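Local coordinates for protein nucleoporin p58/p45 (Homo sapiens, PDB 4JO7) that probably serves as a structural component of the nuclear pore complex, which is required for trafficking across the nuclear membrane, at residues F[65-68]-F[69-73]. Numbering follows the deposited sequence.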
loop_
_atom_site.group_PDB
_atom_site.type_symbol
_atom_site.label_atom_id
_atom_site.label_comp_id
_atom_site.label_asym_id
_atom_site.label_seq_id
_atom_site.Cartn_x
_atom_site.Cartn_y
_atom_site.Cartn_z
ATOM N N GLN F 65 4.136 -5.478 0.558
ATOM C CA GLN F 65 4.014 -6.861 0.106
ATOM C C GLN F 65 2.632 -7.411 0.500
ATOM O O GLN F 65 1.958 -8.072 -0.300
ATOM C CB GLN F 65 5.149 -7.720 0.677
ATOM C CG GLN F 65 5.234 -9.128 0.081
ATOM C CD GLN F 65 6.592 -9.789 0.309
ATOM O OE1 GLN F 65 7.192 -9.656 1.375
ATOM N NE2 GLN F 65 7.084 -10.494 -0.704
ATOM N N SER F 66 2.187 -7.118 1.718
ATOM C CA SER F 66 0.863 -7.553 2.152
ATOM C C SER F 66 -0.259 -6.905 1.341
ATOM O O SER F 66 -1.259 -7.558 1.041
ATOM C CB SER F 66 0.658 -7.296 3.645
ATOM O OG SER F 66 1.204 -8.359 4.401
ATOM N N ILE F 67 -0.110 -5.629 0.987
ATOM C CA ILE F 67 -1.095 -4.980 0.123
ATOM C C ILE F 67 -1.155 -5.754 -1.192
ATOM O O ILE F 67 -2.232 -6.085 -1.688
ATOM C CB ILE F 67 -0.734 -3.503 -0.184
ATOM C CG1 ILE F 67 -0.910 -2.626 1.058
ATOM C CG2 ILE F 67 -1.575 -2.970 -1.333
ATOM C CD1 ILE F 67 -2.345 -2.433 1.484
ATOM N N HIS F 68 0.017 -6.053 -1.751
ATOM C CA HIS F 68 0.090 -6.759 -3.029
ATOM C C HIS F 68 -0.639 -8.101 -2.937
ATOM O O HIS F 68 -1.446 -8.443 -3.801
ATOM C CB HIS F 68 1.552 -6.958 -3.421
ATOM C CG HIS F 68 1.752 -7.441 -4.824
ATOM N ND1 HIS F 68 2.424 -8.606 -5.119
ATOM C CD2 HIS F 68 1.397 -6.902 -6.015
ATOM C CE1 HIS F 68 2.464 -8.773 -6.429
ATOM N NE2 HIS F 68 1.843 -7.753 -6.996
ATOM N N GLU F 69 -0.371 -8.845 -1.867
ATOM C CA GLU F 69 -1.012 -10.139 -1.648
ATOM C C GLU F 69 -2.520 -10.008 -1.474
ATOM O O GLU F 69 -3.278 -10.842 -1.958
ATOM C CB GLU F 69 -0.404 -10.843 -0.434
ATOM C CG GLU F 69 1.027 -11.295 -0.657
ATOM C CD GLU F 69 1.140 -12.339 -1.760
ATOM O OE1 GLU F 69 0.415 -13.355 -1.696
ATOM O OE2 GLU F 69 1.937 -12.132 -2.703
ATOM N N ASN F 70 -2.961 -8.969 -0.774
ATOM C CA ASN F 70 -4.388 -8.760 -0.591
ATOM C C ASN F 70 -5.093 -8.336 -1.866
ATOM O O ASN F 70 -6.281 -8.592 -2.028
ATOM C CB ASN F 70 -4.659 -7.741 0.511
ATOM C CG ASN F 70 -5.390 -8.346 1.693
ATOM O OD1 ASN F 70 -6.116 -9.334 1.554
ATOM N ND2 ASN F 70 -5.206 -7.749 2.864
ATOM N N VAL F 71 -4.376 -7.683 -2.776
ATOM C CA VAL F 71 -4.952 -7.371 -4.083
ATOM C C VAL F 71 -5.098 -8.660 -4.915
ATOM O O VAL F 71 -6.039 -8.806 -5.703
ATOM C CB VAL F 71 -4.135 -6.302 -4.818
ATOM C CG1 VAL F 71 -4.600 -6.167 -6.255
ATOM C CG2 VAL F 71 -4.262 -4.964 -4.085
ATOM N N LYS F 72 -4.188 -9.604 -4.709
ATOM C CA LYS F 72 -4.320 -10.921 -5.325
ATOM C C LYS F 72 -5.561 -11.638 -4.797
ATOM O O LYS F 72 -6.298 -12.255 -5.562
ATOM C CB LYS F 72 -3.086 -11.783 -5.061
ATOM C CG LYS F 72 -1.802 -11.292 -5.706
ATOM C CD LYS F 72 -0.681 -12.295 -5.453
ATOM C CE LYS F 72 0.671 -11.774 -5.935
ATOM N NZ LYS F 72 1.767 -12.711 -5.586
ATOM N N VAL F 73 -5.774 -11.581 -3.486
ATOM C CA VAL F 73 -6.985 -12.137 -2.881
ATOM C C VAL F 73 -8.229 -11.490 -3.484
ATOM O O VAL F 73 -9.182 -12.182 -3.862
ATOM C CB VAL F 73 -6.982 -11.966 -1.343
ATOM C CG1 VAL F 73 -8.346 -12.340 -0.752
ATOM C CG2 VAL F 73 -5.871 -12.792 -0.716
HETATM O O HOH W 1 3.333 -10.004 -3.040
#
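His-68 and Lys-72, an i/i+4 pair on helix 43-85, meet obliquely, the ring's CE1 lying 3.5 Å from CE of the lysine. The imidazole reaches Lys-72 because its CG stands anti to the backbone N (chi1 -169°). Lysine suits its place: extended beyond CG, it lays methylenes by the ring and still carries NZ to OE2 of Glu-69, an i/i+3 salt bridge of 2.9 Å on the syn side of the carboxylate. In Glu-69, chi1 (-69°) sets CG 3.4 Å from O of Gln-65, and the bend at chi2 turns the carboxylate back toward histidine and lysine. A water in the ring plane, at its edge, bonds ND1 of His-68 at 2.7 Å and donates to OE2 of Glu-69 at 2.6 Å. Were Lys-72 an alanine, Glu-69 would probably lose its charged mate and His-68 the methylene touching CE1. Ile-67 and Val-71 pack on Ile-67 and Leu-60 of the second subunit, where Asn-70 ND2 bonds Gln-63; His-68 stacks on Phe-7 of helix 2-29. Water and NZ both grip OE2, restraining the carboxylate; ND1 and the acid are joined through water, and the lysine and glutamate charges probably offset each other's effect on the ring.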